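Local coordinates for protein-S-isoprenylcysteine O-methyltransferase (Tribolium castaneum, PDB 5V7P) that catalyses the methylation of the C-terminal isoprenylated cysteine of proteins, using S-adenosyl-L-methionine as methyl donor, in the membrane of the endoplasmic reticulum, at residues Leu101-Glu106 with Phe123-Ser128; Trp139-Ile144 with Asn228-Pro233; Ser194-Val199 with Ser256-Gln261. All coordinates share one frame; numbering follows the deposited sequence.

Contact 1: Leu101-Glu106 with Phe123-Ser128; sequences LFHYSE and FVINHS. With MPG ([(Z)-octadec-9-enyl] (2R)-2,3-bis(oxidanyl)propanoate), chain B.
Phe-123 gives its backbone carbonyl to the imidazole of His-103, and this one polar link pins a loop against a helix. The bond from His-103 ND1 to Phe-123 O is 3.0 Å; the donor approaches nearly along the C=O axis, and the oxygen is tilted out of the imidazole plane. His-103 can deliver it because its CG stands opposite the carbonyl carbon (chi1 -71°). The Phe-123 ring meets Tyr-104 edge against edge, and Tyr-104 is stacked with Phe-13. Val-124 drives its CG1 methyl among three side chains, 3.5 Å from His-103 ND1, 3.7 Å from Glu-106 CG, and beside Phe-102 CE2. Beyond CG the Glu-106 chain bends away (chi2 78°), and OE2 makes salt bridges with Lys-174 and Arg-173. Val-124 CG2 lies 3.7 Å from C15 of the lipid MPG. Ile-125 CG1 approaches the imidazole obliquely, 3.7 Å from His-103 ND1; Phe-102 CD2 covers one face of that ring. Asn-126 OD1 comes 3.6 Å from MPG C16, while ND2 bonds the backbone of another protein chain. Residues 124-126 line part of the pocket that holds the MPG chain, held against helix 90-113, which is predicted to span the membrane.

Contact 2: Trp139-Ile144 with Asn228-Pro233; sequences WVEFFI and NPLCIP. With D10 (decane), chain J; D10 (decane), chain I; UND (undecane), chain K.
Glu-141 reaches across to Asn-228 and the turn after it, its chain extended (chi1 179°), and nearly all the close packing gathers round its carboxylate. OE2 accepts a bond from Leu-230 N at 2.9 Å, on its syn side and nearly straight at 162°, while OE1 takes a weak bond from Cys-231 N at 3.2 Å. The amide of Asn-228 stacks on the carboxylate, the two planes 23° apart and the chains running in opposite directions. Asn-228 OD1 is hydrogen-bonded to Lys-153. Glu-145 brings a like charge close to OE2, which may raise the affinity of the pair for a proton. A leucine in place of Glu-141 would probably leave the N-H groups of Leu-230 and Cys-231 without these acceptors and the turn less firmly tied to the helix. The looser side is greasy: on the surface, Leu-230 CD1 lies 3.9 Å from undecane C6, and Ile-144 CG2 is 3.7 Å from undecane C11. Behind, Trp-139 lays one face on the decane of chain J, with Trp-139 CZ2 3.6 Å from its C4. The contact therefore ties helix 129-148 to the turn leading into helix 231-258, with Phe-92 packing behind and helix 210-225 alongside Cys-231 and Ile-232.

Contact 3: Ser194-Val199 with Ser256-Gln261; sequences SDHVLV and SFFGQQ. With SAH (S-adenosyl-L-homocysteine), chain C.
His-196, Phe-257 and Phe-258 form an aromatic cluster beside the adenine of S-adenosyl-L-homocysteine, and Leu-198 closes it from the loop. Phe-258 comes from the last turn of helix 231-258 and directs its ring at the loop. From CB the ring begins at CG, which lies 4.0 Å from Leu-198 CB. That carbon sits almost squarely over the ring, 4° off the normal, in a CH-pi contact, while CB of Phe-257 covers the opposite face toward the rim. Along one side CD1 also faces Leu-198 CB, and Phe-258 CE1 reaches the backbone, 3.5 Å from Leu-198 N and close to His-196 O, which lies at the ring edge. Along the other side CD2 and CE2 stay near Leu-198. At the tip, CZ touches Val-197 C. Phe-258 CZ also points into the face of the imidazole, 3.9 Å from His-196 CD2, and the Phe-258 and His-196 rings make a T-shaped pair with planes at 88°. Phe-257 approaches the same imidazole obliquely. The His-196 side chain points away from its own nitrogen (chi1 -170°), which carries the imidazole to the nucleotide. There Val-199 N bonds adenine N1, and its carbonyl accepts a hydrogen bond from N6. His-196 NE2 adds a third, to adenine N3, at 3.1 Å and almost linear.

How the contacts relate
The three contacts illustrate how one helical bundle combines a cofactor site with lipid-lined packing. Contact 1 lies deep, its centre about 5 Å from that of the chain, and Glu-106 comes within about 7 Å of the side chain of the cofactor-binding Ser-211. Contact 3 holds the adenine of S-adenosyl-L-homocysteine on what is probably the cytoplasmic side, its centre about 28 Å from that of contact 1. Contact 2, centred about 21 Å from contact 1, lies away from the annotated sites, among alkane chains, on the other side of the chain's centre from contact 3. Helix 231-258 joins these two, their centres about 42 Å apart, and carries the cofactor-binding Glu-250 between them.

Contact 1: Leu101-Glu106 with Phe123-Ser128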
loop_
_atom_site.group_PDB
_atom_site.type_symbol
_atom_site.label_atom_id
_atom_site.label_comp_id
_atom_site.label_asym_id
_atom_site.label_seq_id
_atom_site.Cartn_x
_atom_site.Cartn_y
_atom_site.Cartn_z
ATOM N N LEU A 101 6.294 -4.269 11.821
ATOM C CA LEU A 101 5.297 -3.536 12.596
ATOM C C LEU A 101 4.411 -2.689 11.693
ATOM O O LEU A 101 3.204 -2.574 11.932
ATOM C CB LEU A 101 5.981 -2.663 13.649
ATOM C CG LEU A 101 6.470 -3.362 14.922
ATOM C CD1 LEU A 101 7.145 -2.361 15.850
ATOM C CD2 LEU A 101 5.329 -4.067 15.653
ATOM N N PHE A 102 4.986 -2.089 10.651
ATOM C CA PHE A 102 4.187 -1.282 9.737
ATOM C C PHE A 102 3.065 -2.107 9.122
ATOM O O PHE A 102 1.891 -1.726 9.185
ATOM C CB PHE A 102 5.067 -0.692 8.637
ATOM C CG PHE A 102 4.288 0.015 7.564
ATOM C CD1 PHE A 102 3.965 1.355 7.697
ATOM C CD2 PHE A 102 3.863 -0.665 6.433
ATOM C CE1 PHE A 102 3.242 2.006 6.719
ATOM C CE2 PHE A 102 3.138 -0.017 5.451
ATOM C CZ PHE A 102 2.826 1.320 5.594
ATOM N N HIS A 103 3.410 -3.248 8.525
ATOM C CA HIS A 103 2.422 -4.020 7.781
ATOM C C HIS A 103 1.373 -4.626 8.705
ATOM O O HIS A 103 0.191 -4.690 8.348
ATOM C CB HIS A 103 3.118 -5.104 6.959
ATOM C CG HIS A 103 3.901 -4.567 5.799
ATOM N ND1 HIS A 103 3.298 -4.069 4.664
ATOM C CD2 HIS A 103 5.235 -4.444 5.602
ATOM C CE1 HIS A 103 4.228 -3.663 3.817
ATOM N NE2 HIS A 103 5.411 -3.880 4.362
ATOM N N TYR A 104 1.773 -5.073 9.898
ATOM C CA TYR A 104 0.795 -5.659 10.808
ATOM C C TYR A 104 -0.115 -4.591 11.400
ATOM O O TYR A 104 -1.345 -4.715 11.357
ATOM C CB TYR A 104 1.477 -6.434 11.933
ATOM C CG TYR A 104 0.458 -6.860 12.960
ATOM C CD1 TYR A 104 -0.500 -7.815 12.650
ATOM C CD2 TYR A 104 0.419 -6.276 14.217
ATOM C CE1 TYR A 104 -1.450 -8.193 13.567
ATOM C CE2 TYR A 104 -0.530 -6.652 15.145
ATOM C CZ TYR A 104 -1.462 -7.611 14.811
ATOM O OH TYR A 104 -2.415 -7.992 15.720
ATOM N N SER A 105 0.473 -3.543 11.983
ATOM C CA SER A 105 -0.334 -2.473 12.556
ATOM C C SER A 105 -1.273 -1.871 11.520
ATOM O O SER A 105 -2.348 -1.371 11.870
ATOM C CB SER A 105 0.574 -1.393 13.146
ATOM O OG SER A 105 1.428 -0.851 12.154
ATOM N N GLU A 106 -0.885 -1.912 10.243
ATOM C CA GLU A 106 -1.778 -1.464 9.180
ATOM C C GLU A 106 -3.023 -2.342 9.110
ATOM O O GLU A 106 -4.141 -1.839 8.943
ATOM C CB GLU A 106 -1.038 -1.479 7.844
ATOM C CG GLU A 106 -1.748 -0.737 6.732
ATOM C CD GLU A 106 -1.597 0.766 6.836
ATOM O OE1 GLU A 106 -2.341 1.486 6.137
ATOM O OE2 GLU A 106 -0.731 1.233 7.607
ATOM N N PHE A 123 -2.980 -6.010 5.015
ATOM C CA PHE A 123 -1.558 -6.011 5.339
ATOM C C PHE A 123 -0.747 -5.156 4.375
ATOM O O PHE A 123 0.459 -4.983 4.589
ATOM C CB PHE A 123 -1.014 -7.440 5.340
ATOM C CG PHE A 123 -1.511 -8.278 6.482
ATOM C CD1 PHE A 123 -1.026 -8.082 7.763
ATOM C CD2 PHE A 123 -2.454 -9.271 6.274
ATOM C CE1 PHE A 123 -1.476 -8.853 8.814
ATOM C CE2 PHE A 123 -2.908 -10.046 7.326
ATOM C CZ PHE A 123 -2.417 -9.836 8.596
ATOM N N VAL A 124 -1.376 -4.650 3.313
ATOM C CA VAL A 124 -0.802 -3.664 2.400
ATOM C C VAL A 124 0.564 -4.106 1.884
ATOM O O VAL A 124 1.465 -3.284 1.688
ATOM C CB VAL A 124 -0.739 -2.273 3.075
ATOM C CG1 VAL A 124 0.414 -2.126 4.087
ATOM C CG2 VAL A 124 -0.687 -1.176 2.030
ATOM N N ILE A 125 0.713 -5.399 1.611
ATOM C CA ILE A 125 1.965 -5.943 1.094
ATOM C C ILE A 125 1.897 -6.003 -0.429
ATOM O O ILE A 125 0.952 -6.558 -1.002
ATOM C CB ILE A 125 2.252 -7.334 1.689
ATOM C CG1 ILE A 125 2.164 -7.286 3.220
ATOM C CG2 ILE A 125 3.633 -7.816 1.249
ATOM C CD1 ILE A 125 2.366 -8.627 3.911
ATOM N N ASN A 126 2.897 -5.419 -1.082
ATOM C CA ASN A 126 3.100 -5.518 -2.523
ATOM C C ASN A 126 4.362 -6.343 -2.727
ATOM O O ASN A 126 5.423 -5.942 -2.240
ATOM C CB ASN A 126 3.244 -4.128 -3.148
ATOM C CG ASN A 126 2.219 -3.851 -4.226
ATOM O OD1 ASN A 126 1.356 -4.678 -4.514
ATOM N ND2 ASN A 126 2.301 -2.668 -4.822
ATOM N N HIS A 127 4.290 -7.478 -3.435
ATOM C CA HIS A 127 3.246 -7.946 -4.358
ATOM C C HIS A 127 2.993 -6.936 -5.484
ATOM O O HIS A 127 1.856 -6.723 -5.903
ATOM C CB HIS A 127 1.937 -8.325 -3.640
ATOM C CG HIS A 127 2.061 -9.509 -2.736
ATOM N ND1 HIS A 127 3.049 -9.624 -1.783
ATOM C CD2 HIS A 127 1.313 -10.634 -2.639
ATOM C CE1 HIS A 127 2.914 -10.771 -1.143
ATOM N NE2 HIS A 127 1.868 -11.403 -1.644
ATOM N N SER A 128 4.088 -6.362 -5.995
ATOM C CA SER A 128 4.114 -5.625 -7.256
ATOM C C SER A 128 5.548 -5.752 -7.761
ATOM O O SER A 128 6.476 -5.410 -7.015
ATOM C CB SER A 128 3.728 -4.154 -7.117
ATOM O OG SER A 128 4.018 -3.440 -8.305
HETATM C C2 MPG B . 9.900 1.256 -2.267
HETATM C C3 MPG B . 9.741 2.688 -1.773
HETATM C C4 MPG B . 8.293 3.157 -1.882
HETATM C C5 MPG B . 8.139 4.461 -1.133
HETATM C C6 MPG B . 6.742 5.007 -1.375
HETATM C C7 MPG B . 5.649 4.115 -0.793
HETATM C C8 MPG B . 4.479 4.161 -1.760
HETATM C C9 MPG B . 3.231 3.641 -1.053
HETATM C C10 MPG B . 2.628 2.520 -1.376
HETATM C C11 MPG B . 3.101 1.601 -2.504
HETATM C C12 MPG B . 2.727 0.165 -2.169
HETATM C C13 MPG B . 1.217 -0.025 -2.245
HETATM C C14 MPG B . 0.854 -1.254 -1.424
HETATM C C15 MPG B . -0.604 -1.636 -1.669
HETATM C C16 MPG B . -0.709 -3.113 -2.041
HETATM O O1 MPG B . 9.928 -0.116 -0.331
HETATM C C1 MPG B . 9.126 0.261 -1.403
HETATM C CXD MPG B . 10.066 -0.379 2.160
HETATM O O2 MPG B . 10.528 0.541 3.107
HETATM C C21 MPG B . 11.215 -1.326 1.781
HETATM O O3 MPG B . 12.422 -0.850 2.303
HETATM O O4 MPG B . 8.886 1.330 1.050
HETATM C CX3 MPG B . 9.567 0.366 0.929
#

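Contact 2: Trp139-Ile144 with Asn228-Pro233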
loop_
_atom_site.group_PDB
_atom_site.type_symbol
_atom_site.label_atom_id
_atom_site.label_comp_id
_atom_site.label_asym_id
_atom_site.label_seq_id
_atom_site.Cartn_x
_atom_site.Cartn_y
_atom_site.Cartn_z
ATOM N N TRP A 139 17.928 -4.182 -0.104
ATOM C CA TRP A 139 18.633 -5.228 0.628
ATOM C C TRP A 139 20.013 -5.474 0.033
ATOM O O TRP A 139 20.992 -5.636 0.770
ATOM C CB TRP A 139 17.823 -6.524 0.620
ATOM C CG TRP A 139 16.437 -6.397 1.159
ATOM C CD1 TRP A 139 15.926 -5.363 1.890
ATOM C CD2 TRP A 139 15.374 -7.343 1.002
ATOM N NE1 TRP A 139 14.610 -5.609 2.198
ATOM C CE2 TRP A 139 14.247 -6.818 1.663
ATOM C CE3 TRP A 139 15.266 -8.582 0.366
ATOM C CZ2 TRP A 139 13.028 -7.490 1.708
ATOM C CZ3 TRP A 139 14.056 -9.249 0.410
ATOM C CH2 TRP A 139 12.953 -8.701 1.077
ATOM N N VAL A 140 20.111 -5.513 -1.299
ATOM C CA VAL A 140 21.396 -5.799 -1.925
ATOM C C VAL A 140 22.351 -4.629 -1.731
ATOM O O VAL A 140 23.548 -4.824 -1.489
ATOM C CB VAL A 140 21.212 -6.148 -3.416
ATOM C CG1 VAL A 140 20.171 -7.250 -3.585
ATOM C CG2 VAL A 140 20.833 -4.922 -4.229
ATOM N N GLU A 141 21.844 -3.397 -1.820
ATOM C CA GLU A 141 22.696 -2.242 -1.565
ATOM C C GLU A 141 23.297 -2.320 -0.171
ATOM O O GLU A 141 24.509 -2.149 0.007
ATOM C CB GLU A 141 21.915 -0.937 -1.730
ATOM C CG GLU A 141 22.777 0.295 -1.455
ATOM C CD GLU A 141 22.022 1.603 -1.525
ATOM O OE1 GLU A 141 20.841 1.597 -1.923
ATOM O OE2 GLU A 141 22.618 2.641 -1.174
ATOM N N PHE A 142 22.461 -2.575 0.837
ATOM C CA PHE A 142 22.955 -2.644 2.205
ATOM C C PHE A 142 24.088 -3.655 2.326
ATOM O O PHE A 142 25.181 -3.325 2.799
ATOM C CB PHE A 142 21.816 -2.999 3.163
ATOM C CG PHE A 142 22.255 -3.134 4.597
ATOM C CD1 PHE A 142 22.296 -2.026 5.428
ATOM C CD2 PHE A 142 22.635 -4.364 5.109
ATOM C CE1 PHE A 142 22.706 -2.144 6.744
ATOM C CE2 PHE A 142 23.044 -4.487 6.423
ATOM C CZ PHE A 142 23.080 -3.376 7.242
ATOM N N PHE A 143 23.853 -4.890 1.879
ATOM C CA PHE A 143 24.820 -5.957 2.107
ATOM C C PHE A 143 26.043 -5.837 1.205
ATOM O O PHE A 143 27.142 -6.227 1.612
ATOM C CB PHE A 143 24.149 -7.318 1.927
ATOM C CG PHE A 143 23.227 -7.675 3.054
ATOM C CD1 PHE A 143 23.738 -8.064 4.281
ATOM C CD2 PHE A 143 21.854 -7.598 2.899
ATOM C CE1 PHE A 143 22.897 -8.381 5.327
ATOM C CE2 PHE A 143 21.008 -7.915 3.940
ATOM C CZ PHE A 143 21.530 -8.305 5.159
ATOM N N ILE A 144 25.886 -5.307 -0.009
ATOM C CA ILE A 144 27.054 -4.991 -0.825
ATOM C C ILE A 144 27.842 -3.855 -0.187
ATOM O O ILE A 144 29.074 -3.911 -0.085
ATOM C CB ILE A 144 26.633 -4.652 -2.269
ATOM C CG1 ILE A 144 26.130 -5.916 -2.974
ATOM C CG2 ILE A 144 27.799 -4.031 -3.049
ATOM C CD1 ILE A 144 25.648 -5.698 -4.405
ATOM N N ASN A 228 21.394 3.794 3.299
ATOM C CA ASN A 228 21.574 3.462 1.893
ATOM C C ASN A 228 21.615 4.754 1.085
ATOM O O ASN A 228 20.556 5.337 0.806
ATOM C CB ASN A 228 20.439 2.557 1.403
ATOM C CG ASN A 228 20.641 1.101 1.783
ATOM O OD1 ASN A 228 21.760 0.662 2.041
ATOM N ND2 ASN A 228 19.553 0.341 1.806
ATOM N N PRO A 229 22.791 5.243 0.678
ATOM C CA PRO A 229 22.837 6.530 -0.038
ATOM C C PRO A 229 22.182 6.501 -1.409
ATOM O O PRO A 229 21.832 7.569 -1.928
ATOM C CB PRO A 229 24.340 6.823 -0.144
ATOM C CG PRO A 229 25.000 5.497 -0.017
ATOM C CD PRO A 229 24.138 4.688 0.900
ATOM N N LEU A 230 22.004 5.331 -2.018
ATOM C CA LEU A 230 21.344 5.265 -3.318
ATOM C C LEU A 230 19.827 5.175 -3.191
ATOM O O LEU A 230 19.103 5.795 -3.977
ATOM C CB LEU A 230 21.866 4.067 -4.117
ATOM C CG LEU A 230 23.370 4.031 -4.404
ATOM C CD1 LEU A 230 23.725 2.769 -5.178
ATOM C CD2 LEU A 230 23.820 5.271 -5.169
ATOM N N CYS A 231 19.329 4.422 -2.211
ATOM C CA CYS A 231 17.892 4.202 -2.101
ATOM C C CYS A 231 17.164 5.393 -1.493
ATOM O O CYS A 231 15.976 5.589 -1.776
ATOM C CB CYS A 231 17.612 2.950 -1.270
ATOM S SG CYS A 231 17.678 1.405 -2.216
ATOM N N ILE A 232 17.837 6.188 -0.667
ATOM C CA ILE A 232 17.189 7.307 0.013
ATOM C C ILE A 232 16.605 8.251 -1.033
ATOM O O ILE A 232 15.394 8.515 -1.002
ATOM C CB ILE A 232 18.158 8.029 0.966
ATOM C CG1 ILE A 232 18.330 7.214 2.250
ATOM C CG2 ILE A 232 17.656 9.441 1.301
ATOM C CD1 ILE A 232 19.446 7.713 3.163
ATOM N N PRO A 233 17.393 8.773 -1.978
ATOM C CA PRO A 233 16.785 9.653 -2.989
ATOM C C PRO A 233 15.808 8.928 -3.895
ATOM O O PRO A 233 14.763 9.489 -4.248
ATOM C CB PRO A 233 17.997 10.188 -3.767
ATOM C CG PRO A 233 19.185 9.868 -2.926
ATOM C CD PRO A 233 18.837 8.618 -2.208
HETATM C C1 D10 J . 16.441 -10.327 4.160
HETATM C C2 D10 J . 14.923 -10.472 4.240
HETATM C C3 D10 J . 14.299 -9.195 4.801
HETATM C C4 D10 J . 12.781 -9.359 4.831
HETATM C C5 D10 J . 12.123 -8.087 5.359
HETATM C C6 D10 J . 10.606 -8.243 5.271
HETATM C C7 D10 J . 9.922 -7.015 5.865
HETATM C C8 D10 J . 8.454 -6.991 5.439
HETATM C C9 D10 J . 7.712 -8.156 6.090
HETATM C C3 D10 I . 16.078 -12.380 -1.281
HETATM C C4 D10 I . 17.388 -11.768 -1.770
HETATM C C5 D10 I . 18.107 -11.082 -0.609
HETATM C C6 D10 I . 19.418 -10.477 -1.107
HETATM C C7 D10 I . 20.146 -9.803 0.054
HETATM C C8 D10 I . 21.545 -9.390 -0.395
HETATM C C1 UND K . 15.623 1.064 -7.207
HETATM C C2 UND K . 16.966 1.556 -7.741
HETATM C C3 UND K . 17.889 1.896 -6.572
HETATM C C4 UND K . 19.356 1.688 -6.955
HETATM C C5 UND K . 20.055 0.811 -5.915
HETATM C C6 UND K . 21.264 0.113 -6.536
HETATM C C7 UND K . 21.556 -1.164 -5.750
HETATM C C8 UND K . 22.730 -1.905 -6.385
HETATM C C9 UND K . 24.036 -1.177 -6.059
HETATM C C10 UND K . 24.934 -2.055 -5.188
HETATM C C11 UND K . 25.877 -1.172 -4.372
#

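Contact 3: Ser194-Val199 with Ser256-Gln261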
loop_
_atom_site.group_PDB
_atom_site.type_symbol
_atom_site.label_atom_id
_atom_site.label_comp_id
_atom_site.label_asym_id
_atom_site.label_seq_id
_atom_site.Cartn_x
_atom_site.Cartn_y
_atom_site.Cartn_z
ATOM N N SER A 194 -23.152 6.572 1.480
ATOM C CA SER A 194 -24.181 7.309 2.204
ATOM C C SER A 194 -23.768 7.662 3.627
ATOM O O SER A 194 -24.516 8.373 4.308
ATOM C CB SER A 194 -25.479 6.500 2.228
ATOM O OG SER A 194 -25.275 5.227 2.814
ATOM N N ASP A 195 -22.612 7.186 4.092
ATOM C CA ASP A 195 -22.100 7.516 5.417
ATOM C C ASP A 195 -20.754 8.226 5.356
ATOM O O ASP A 195 -20.133 8.445 6.403
ATOM C CB ASP A 195 -21.974 6.249 6.265
ATOM C CG ASP A 195 -21.007 5.247 5.670
ATOM O OD1 ASP A 195 -21.187 4.874 4.491
ATOM O OD2 ASP A 195 -20.058 4.846 6.376
ATOM N N HIS A 196 -20.287 8.588 4.167
ATOM C CA HIS A 196 -18.979 9.209 4.013
ATOM C C HIS A 196 -19.089 10.703 4.298
ATOM O O HIS A 196 -19.832 11.418 3.617
ATOM C CB HIS A 196 -18.445 8.959 2.605
ATOM C CG HIS A 196 -17.013 9.352 2.422
ATOM N ND1 HIS A 196 -16.358 9.226 1.217
ATOM C CD2 HIS A 196 -16.109 9.865 3.290
ATOM C CE1 HIS A 196 -15.114 9.647 1.348
ATOM N NE2 HIS A 196 -14.937 10.042 2.596
ATOM N N VAL A 197 -18.351 11.171 5.303
ATOM C CA VAL A 197 -18.373 12.569 5.705
ATOM C C VAL A 197 -16.962 13.130 5.602
ATOM O O VAL A 197 -15.970 12.396 5.588
ATOM C CB VAL A 197 -18.929 12.758 7.133
ATOM C CG1 VAL A 197 -20.380 12.301 7.203
ATOM C CG2 VAL A 197 -18.078 12.003 8.151
ATOM N N LEU A 198 -16.884 14.454 5.526
ATOM C CA LEU A 198 -15.601 15.133 5.442
ATOM C C LEU A 198 -14.984 15.276 6.828
ATOM O O LEU A 198 -15.664 15.625 7.796
ATOM C CB LEU A 198 -15.765 16.507 4.792
ATOM C CG LEU A 198 -14.501 17.356 4.658
ATOM C CD1 LEU A 198 -13.421 16.625 3.874
ATOM C CD2 LEU A 198 -14.830 18.689 3.999
ATOM N N VAL A 199 -13.686 15.004 6.911
ATOM C CA VAL A 199 -12.929 15.039 8.157
ATOM C C VAL A 199 -11.947 16.197 8.056
ATOM O O VAL A 199 -11.123 16.242 7.134
ATOM C CB VAL A 199 -12.191 13.713 8.411
ATOM C CG1 VAL A 199 -11.421 13.767 9.731
ATOM C CG2 VAL A 199 -13.172 12.546 8.404
ATOM N N SER A 256 -16.172 16.326 -5.872
ATOM C CA SER A 256 -17.507 15.899 -6.269
ATOM C C SER A 256 -18.306 15.361 -5.090
ATOM O O SER A 256 -19.540 15.358 -5.143
ATOM C CB SER A 256 -17.413 14.833 -7.362
ATOM O OG SER A 256 -16.844 13.639 -6.857
ATOM N N PHE A 257 -17.632 14.910 -4.032
ATOM C CA PHE A 257 -18.327 14.428 -2.843
ATOM C C PHE A 257 -18.850 15.585 -1.999
ATOM O O PHE A 257 -20.033 15.619 -1.643
ATOM C CB PHE A 257 -17.393 13.554 -1.997
ATOM C CG PHE A 257 -16.997 12.253 -2.646
ATOM C CD1 PHE A 257 -17.569 11.833 -3.837
ATOM C CD2 PHE A 257 -16.046 11.442 -2.045
ATOM C CE1 PHE A 257 -17.195 10.633 -4.414
ATOM C CE2 PHE A 257 -15.671 10.244 -2.618
ATOM C CZ PHE A 257 -16.243 9.839 -3.804
ATOM N N PHE A 258 -17.980 16.538 -1.668
ATOM C CA PHE A 258 -18.295 17.569 -0.694
ATOM C C PHE A 258 -18.273 18.978 -1.272
ATOM O O PHE A 258 -18.501 19.940 -0.528
ATOM C CB PHE A 258 -17.321 17.477 0.489
ATOM C CG PHE A 258 -17.201 16.091 1.060
ATOM C CD1 PHE A 258 -18.246 15.526 1.772
ATOM C CD2 PHE A 258 -16.045 15.351 0.881
ATOM C CE1 PHE A 258 -18.140 14.252 2.296
ATOM C CE2 PHE A 258 -15.933 14.077 1.403
ATOM C CZ PHE A 258 -16.982 13.528 2.112
ATOM N N GLY A 259 -18.002 19.128 -2.565
ATOM C CA GLY A 259 -18.153 20.424 -3.210
ATOM C C GLY A 259 -17.340 21.509 -2.530
ATOM O O GLY A 259 -16.131 21.374 -2.314
ATOM N N GLN A 260 -18.017 22.610 -2.188
ATOM C CA GLN A 260 -17.325 23.777 -1.654
ATOM C C GLN A 260 -16.702 23.498 -0.293
ATOM O O GLN A 260 -15.714 24.143 0.075
ATOM C CB GLN A 260 -18.289 24.961 -1.558
ATOM C CG GLN A 260 -17.629 26.278 -1.158
ATOM C CD GLN A 260 -16.711 26.818 -2.234
ATOM O OE1 GLN A 260 -16.961 26.642 -3.425
ATOM N NE2 GLN A 260 -15.635 27.476 -1.817
ATOM N N GLN A 261 -17.260 22.557 0.473
ATOM C CA GLN A 261 -16.669 22.227 1.766
ATOM C C GLN A 261 -15.226 21.769 1.608
ATOM O O GLN A 261 -14.362 22.133 2.414
ATOM C CB GLN A 261 -17.498 21.155 2.475
ATOM C CG GLN A 261 -18.642 21.709 3.316
ATOM C CD GLN A 261 -19.790 22.240 2.476
ATOM O OE1 GLN A 261 -19.966 23.451 2.336
ATOM N NE2 GLN A 261 -20.582 21.332 1.920
HETATM N N SAH C . -5.772 10.945 1.835
HETATM C CA SAH C . -6.158 10.753 3.227
HETATM C CB SAH C . -6.987 9.483 3.379
HETATM C CG SAH C . -6.370 8.240 2.745
HETATM S SD SAH C . -7.536 6.852 2.751
HETATM C C SAH C . -4.929 10.688 4.130
HETATM O O SAH C . -3.802 10.525 3.660
HETATM O OXT SAH C . -5.029 10.796 5.353
HETATM C "C5'" SAH C . -8.281 7.269 1.148
HETATM C "C4'" SAH C . -9.773 7.566 1.231
HETATM O "O4'" SAH C . -10.014 8.583 2.183
HETATM C "C3'" SAH C . -10.293 8.063 -0.110
HETATM O "O3'" SAH C . -11.321 7.225 -0.586
HETATM C "C2'" SAH C . -10.805 9.466 0.141
HETATM O "O2'" SAH C . -12.061 9.668 -0.469
HETATM C "C1'" SAH C . -10.879 9.574 1.662
HETATM N N9 SAH C . -10.487 10.901 2.180
HETATM C C8 SAH C . -9.374 11.633 1.858
HETATM N N7 SAH C . -9.386 12.783 2.569
HETATM C C5 SAH C . -10.489 12.793 3.345
HETATM C C6 SAH C . -10.984 13.717 4.252
HETATM N N6 SAH C . -10.333 14.852 4.490
HETATM N N1 SAH C . -12.163 13.445 4.907
HETATM C C2 SAH C . -12.843 12.271 4.665
HETATM N N3 SAH C . -12.345 11.359 3.762
HETATM C C4 SAH C . -11.188 11.617 3.113
#